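Local coordinates for fatty Acid Kinase (Fak) B3 protein (PDB 6CNG) that binds linoleic acid, probably accepts other long-chain fatty acids, and may serve in lipid transport or fatty acid metabolism, at residues A[47-55]-A[77-86]. Sequence-based numbering, arbitrary orientation.
Sequences SVPLTIQVA and TAEASKSACP. With EIC (linoleic acid), chain C.
Thr-51 and Ala-84 form an antiparallel hydrogen-bonded pair: Thr-51 N donates to Ala-84 O (3.1 Å, 169° at the hydrogen), and Ala-84 N returns the bond to Thr-51 O. Gln-53 and Lys-82 repeat the exchange, Gln-53 N reaching Lys-82 O at 2.8 Å. Three carbonyls also receive CA-H...O contacts: Thr-51 O from Ser-83 CA, Lys-82 O from Ile-52 CA, Gln-53 O from Ser-81 CA. Thr-51 OG1, set between its backbone N and carbonyl carbon (chi1 59°) and so beside Ala-84 CB, joins two waters, one donating to Cys-85 O, the other to Lys-82 O. A third donates to Gln-53 OE1 and Ala-80 O. Lys-82 NZ donates to Ser-83 O (2.7 Å), but its last torsion is nearly eclipsed (5°) and crystal packing may shape it. Beyond the ladder, Leu-50 CD1 packs on Pro-86 CD (3.6 Å) and Leu-50 CD2 meets C2 of linoleic acid (3.4 Å). Ser-83 OG is hydrogen-bonded to Tyr-288 OH; its very short approach to the carboxyl is doubtful, whereas linoleic acid is hydrogen-bonded to Ser-111 OG. Both serines probably bind hexadecanoate too. In this DegV-family sheet, pairing satisfies Thr-51, Gln-53, Lys-82 and Ala-84, while strand alternation turns Ser-83 oppositely, beside the carboxyl.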
ATOM      1  N   SER A  47      -9.173   4.573  -7.738  1.00 13.92           N
ATOM      2  CA  SER A  47      -7.741   4.371  -7.720  1.00 11.34           C
ATOM      3  C   SER A  47      -7.094   5.018  -8.927  1.00 13.76           C
ATOM      4  O   SER A  47      -7.583   4.905 -10.061  1.00 14.56           O
ATOM      5  CB  SER A  47      -7.328   2.920  -7.662  1.00 18.50           C
ATOM      6  OG  SER A  47      -5.989   2.870  -7.196  1.00 23.49           O
ATOM      7  N   VAL A  48      -5.975   5.667  -8.663  1.00 16.15           N
ATOM      8  CA  VAL A  48      -5.211   6.381  -9.685  1.00 15.13           C
ATOM      9  C   VAL A  48      -3.973   5.556 -10.004  1.00 11.78           C
ATOM     10  O   VAL A  48      -3.070   5.416  -9.162  1.00 13.58           O
ATOM     11  CB  VAL A  48      -4.858   7.799  -9.227  1.00 14.06           C
ATOM     12  CG1 VAL A  48      -4.061   8.510 -10.313  1.00 16.48           C
ATOM     13  CG2 VAL A  48      -6.107   8.541  -8.851  1.00 16.28           C
ATOM     14  N   PRO A  49      -3.872   5.007 -11.211  1.00 15.98           N
ATOM     15  CA  PRO A  49      -2.802   4.057 -11.498  1.00 17.65           C
ATOM     16  C   PRO A  49      -1.444   4.715 -11.671  1.00 13.86           C
ATOM     17  O   PRO A  49      -1.300   5.774 -12.278  1.00 15.70           O
ATOM     18  CB  PRO A  49      -3.263   3.424 -12.812  1.00 18.39           C
ATOM     19  CG  PRO A  49      -4.043   4.464 -13.442  1.00 17.09           C
ATOM     20  CD  PRO A  49      -4.756   5.188 -12.375  1.00 17.90           C
ATOM     21  N   LEU A  50      -0.439   4.058 -11.128  1.00 17.19           N
ATOM     22  CA  LEU A  50       0.920   4.284 -11.588  1.00 16.85           C
ATOM     23  C   LEU A  50       1.176   3.408 -12.809  1.00 16.05           C
ATOM     24  O   LEU A  50       0.373   2.550 -13.166  1.00 15.49           O
ATOM     25  CB  LEU A  50       1.932   3.982 -10.476  1.00 15.59           C
ATOM     26  CG  LEU A  50       2.121   5.131  -9.490  1.00 16.65           C
ATOM     27  CD1 LEU A  50       1.037   5.168  -8.451  1.00 15.60           C
ATOM     28  CD2 LEU A  50       3.466   5.091  -8.834  1.00 20.65           C
ATOM     29  N   THR A  51       2.327   3.612 -13.430  1.00 16.28           N
ATOM     30  CA  THR A  51       2.689   2.852 -14.607  1.00 16.66           C
ATOM     31  C   THR A  51       3.986   2.113 -14.358  1.00 12.79           C
ATOM     32  O   THR A  51       4.797   2.511 -13.525  1.00 16.12           O
ATOM     33  CB  THR A  51       2.867   3.754 -15.818  1.00 20.67           C
ATOM     34  OG1 THR A  51       3.886   4.714 -15.541  1.00 22.45           O
ATOM     35  CG2 THR A  51       1.588   4.469 -16.124  1.00 23.79           C
ATOM     36  N   ILE A  52       4.152   1.024 -15.099  1.00 16.65           N
ATOM     37  CA  ILE A  52       5.365   0.222 -15.107  1.00 15.37           C
ATOM     38  C   ILE A  52       5.782   0.027 -16.555  1.00 16.70           C
ATOM     39  O   ILE A  52       5.023  -0.527 -17.348  1.00 22.06           O
ATOM     40  CB  ILE A  52       5.136  -1.141 -14.444  1.00 20.39           C
ATOM     41  CG1 ILE A  52       4.817  -0.936 -12.954  1.00 26.63           C
ATOM     42  CG2 ILE A  52       6.346  -2.019 -14.612  1.00 19.80           C
ATOM     43  CD1 ILE A  52       3.846  -1.918 -12.400  1.00 28.84           C
ATOM     44  N   GLN A  53       6.971   0.481 -16.897  1.00 17.85           N
ATOM     45  CA  GLN A  53       7.488   0.374 -18.255  1.00 19.65           C
ATOM     46  C   GLN A  53       8.423  -0.826 -18.345  1.00 18.32           C
ATOM     47  O   GLN A  53       9.397  -0.906 -17.594  1.00 19.22           O
ATOM     48  CB  GLN A  53       8.233   1.662 -18.608  1.00 20.21           C
ATOM     49  CG  GLN A  53       8.798   1.732 -20.043  1.00 33.01           C
ATOM     50  CD  GLN A  53      10.128   2.518 -20.157  1.00 48.26           C
ATOM     51  OE1 GLN A  53      11.224   1.936 -20.184  1.00 51.96           O
ATOM     52  NE2 GLN A  53      10.025   3.840 -20.233  1.00 50.64           N
ATOM     53  N   VAL A  54       8.126  -1.750 -19.260  1.00 15.66           N
ATOM     54  CA  VAL A  54       8.984  -2.894 -19.557  1.00 15.14           C
ATOM     55  C   VAL A  54       9.389  -2.804 -21.018  1.00 15.78           C
ATOM     56  O   VAL A  54       8.561  -3.025 -21.903  1.00 19.58           O
ATOM     57  CB  VAL A  54       8.275  -4.221 -19.286  1.00 18.27           C
ATOM     58  CG1 VAL A  54       9.225  -5.335 -19.431  1.00 18.14           C
ATOM     59  CG2 VAL A  54       7.649  -4.209 -17.908  1.00 20.74           C
ATOM     60  N   ALA A  55      10.662  -2.521 -21.269  1.00 19.20           N
ATOM     61  CA  ALA A  55      11.185  -2.207 -22.616  1.00 20.46           C
ATOM     62  C   ALA A  55      10.356  -1.060 -23.201  1.00 19.82           C
ATOM     63  O   ALA A  55      10.167  -0.053 -22.511  1.00 21.30           O
ATOM     64  CB  ALA A  55      11.292  -3.475 -23.450  1.00 21.73           C
ATOM     65  N   THR A  77      12.604  -9.885 -19.297  1.00 15.82           N
ATOM     66  CA  THR A  77      13.309  -8.811 -19.957  1.00 16.19           C
ATOM     67  C   THR A  77      14.554  -8.548 -19.156  1.00 16.06           C
ATOM     68  O   THR A  77      14.473  -8.228 -17.974  1.00 20.07           O
ATOM     69  CB  THR A  77      12.442  -7.570 -20.036  1.00 21.55           C
ATOM     70  OG1 THR A  77      11.288  -7.856 -20.834  1.00 20.23           O
ATOM     71  CG2 THR A  77      13.213  -6.444 -20.673  1.00 27.24           C
ATOM     72  N   ALA A  78      15.698  -8.709 -19.801  1.00 21.16           N
ATOM     73  CA  ALA A  78      16.956  -8.498 -19.121  1.00 21.41           C
ATOM     74  C   ALA A  78      17.131  -7.039 -18.759  1.00 17.56           C
ATOM     75  O   ALA A  78      17.657  -6.726 -17.696  1.00 20.50           O
ATOM     76  CB  ALA A  78      18.090  -8.970 -20.015  1.00 29.02           C
ATOM     77  N   GLU A  79      16.685  -6.136 -19.624  1.00 20.23           N
ATOM     78  CA  GLU A  79      16.675  -4.723 -19.281  1.00 23.31           C
ATOM     79  C   GLU A  79      15.767  -4.463 -18.078  1.00 19.46           C
ATOM     80  O   GLU A  79      14.683  -5.032 -17.957  1.00 23.46           O
ATOM     81  CB  GLU A  79      16.187  -3.901 -20.473  1.00 26.96           C
ATOM     82  CG  GLU A  79      16.258  -2.410 -20.232  1.00 32.42           C
ATOM     83  CD  GLU A  79      16.029  -1.579 -21.487  1.00 38.23           C
ATOM     84  OE1 GLU A  79      16.490  -0.411 -21.517  1.00 41.17           O
ATOM     85  OE2 GLU A  79      15.390  -2.092 -22.434  1.00 39.73           O
ATOM     86  N   ALA A  80      16.233  -3.602 -17.182  1.00 19.18           N
ATOM     87  CA  ALA A  80      15.481  -3.282 -15.980  1.00 23.86           C
ATOM     88  C   ALA A  80      14.174  -2.597 -16.352  1.00 23.93           C
ATOM     89  O   ALA A  80      14.102  -1.822 -17.308  1.00 25.40           O
ATOM     90  CB  ALA A  80      16.291  -2.346 -15.063  1.00 23.66           C
ATOM     91  N   SER A  81      13.141  -2.875 -15.571  1.00 19.71           N
ATOM     92  CA  SER A  81      11.853  -2.205 -15.685  1.00 17.82           C
ATOM     93  C   SER A  81      11.794  -1.052 -14.680  1.00 14.90           C
ATOM     94  O   SER A  81      12.519  -1.035 -13.688  1.00 18.81           O
ATOM     95  CB  SER A  81      10.725  -3.220 -15.457  1.00 14.03           C
ATOM     96  OG  SER A  81      10.761  -4.280 -16.413  1.00 18.26           O
ATOM     97  N   LYS A  82      10.894  -0.096 -14.938  1.00 16.74           N
ATOM     98  CA  LYS A  82      10.813   1.172 -14.218  1.00 14.12           C
ATOM     99  C   LYS A  82       9.372   1.534 -13.896  1.00 12.57           C
ATOM    100  O   LYS A  82       8.488   1.291 -14.698  1.00 21.01           O
ATOM    101  CB  LYS A  82      11.395   2.279 -15.103  1.00 17.78           C
ATOM    102  CG  LYS A  82      10.950   3.706 -14.753  1.00 36.51           C
ATOM    103  CD  LYS A  82      11.699   4.774 -15.575  1.00 44.08           C
ATOM    104  CE  LYS A  82      11.504   6.204 -15.042  1.00 46.49           C
ATOM    105  NZ  LYS A  82      10.717   6.286 -13.762  1.00 48.89           N
ATOM    106  N   SER A  83       9.128   2.143 -12.744  1.00 15.98           N
ATOM    107  CA  SER A  83       7.807   2.678 -12.423  1.00 15.59           C
ATOM    108  C   SER A  83       7.750   4.202 -12.583  1.00 13.57           C
ATOM    109  O   SER A  83       8.773   4.889 -12.581  1.00 16.52           O
ATOM    110  CB  SER A  83       7.401   2.298 -11.006  1.00 12.54           C
ATOM    111  OG  SER A  83       8.185   2.960 -10.079  1.00 14.11           O
ATOM    112  N   ALA A  84       6.528   4.718 -12.738  1.00 14.63           N
ATOM    113  CA  ALA A  84       6.298   6.155 -12.772  1.00 17.86           C
ATOM    114  C   ALA A  84       5.027   6.492 -12.017  1.00 10.75           C
ATOM    115  O   ALA A  84       4.086   5.706 -11.983  1.00 17.17           O
ATOM    116  CB  ALA A  84       6.133   6.689 -14.194  1.00 18.12           C
ATOM    117  N   CYS A  85       5.004   7.677 -11.453  1.00 14.39           N
ATOM    118  CA  CYS A  85       3.913   8.109 -10.590  1.00 15.60           C
ATOM    119  C   CYS A  85       2.847   8.825 -11.404  1.00 17.57           C
ATOM    120  O   CYS A  85       3.061   9.192 -12.556  1.00 19.93           O
ATOM    121  CB  CYS A  85       4.458   9.027  -9.494  1.00 13.31           C
ATOM    122  SG  CYS A  85       5.030  10.608 -10.051  1.00 20.78           S
ATOM    123  N   PRO A  86       1.673   9.064 -10.816  1.00 17.24           N
ATOM    124  CA  PRO A  86       0.623   9.760 -11.547  1.00 17.80           C
ATOM    125  C   PRO A  86       0.929  11.227 -11.749  1.00 15.61           C
ATOM    126  O   PRO A  86       1.574  11.888 -10.933  1.00 15.99           O
ATOM    127  CB  PRO A  86      -0.598   9.591 -10.647  1.00 16.84           C
ATOM    128  CG  PRO A  86      -0.258   8.451  -9.791  1.00 15.76           C
ATOM    129  CD  PRO A  86       1.177   8.638  -9.507  1.00 15.89           C
TER
HETATM  130  C1  EIC C 301       7.078   5.383  -8.650  1.00 14.19           C
HETATM  131  C2  EIC C 301       6.566   4.337  -7.666  1.00 13.81           C
HETATM  132  C3  EIC C 301       7.630   3.796  -6.738  1.00 14.76           C
HETATM  133  C4  EIC C 301       7.025   3.006  -5.601  1.00 14.42           C
HETATM  134  C5  EIC C 301       8.071   2.546  -4.610  1.00 16.08           C
HETATM  135  C6  EIC C 301       7.453   1.848  -3.403  1.00 19.13           C
HETATM  136  C7  EIC C 301       6.971   0.421  -3.698  1.00 18.75           C
HETATM  137  C8  EIC C 301       6.221  -0.157  -2.512  1.00 16.27           C
HETATM  138  C9  EIC C 301       5.672  -1.504  -2.920  1.00 16.21           C
HETATM  139  C10 EIC C 301       6.312  -2.619  -2.641  1.00 14.76           C
HETATM  140  C11 EIC C 301       7.649  -2.642  -1.913  1.00 16.94           C
HETATM  141  C12 EIC C 301       7.502  -3.711  -0.838  1.00 18.47           C
HETATM  142  C13 EIC C 301       7.800  -3.543   0.432  1.00 15.79           C
HETATM  143  C14 EIC C 301       8.369  -2.246   0.969  1.00 18.26           C
HETATM  144  C15 EIC C 301       7.267  -1.259   1.348  1.00 16.27           C
HETATM  145  C16 EIC C 301       7.893   0.010   1.905  1.00 17.70           C
HETATM  146  C17 EIC C 301       6.864   1.075   2.145  1.00 14.59           C
HETATM  147  C18 EIC C 301       7.543   2.326   2.655  1.00 15.71           C
HETATM  148  O1  EIC C 301       6.895   6.614  -8.447  1.00 18.05           O
HETATM  149  O2  EIC C 301       7.695   5.002  -9.675  1.00 19.13           O
HETATM  150  O   HOH W   1       2.359   7.304 -14.731  1.00 27.91           O
HETATM  151  O   HOH W   2       6.557   3.287 -16.207  1.00 32.30           O
HETATM  152  O   HOH W   3      13.078  -0.687 -19.864  1.00 33.70           O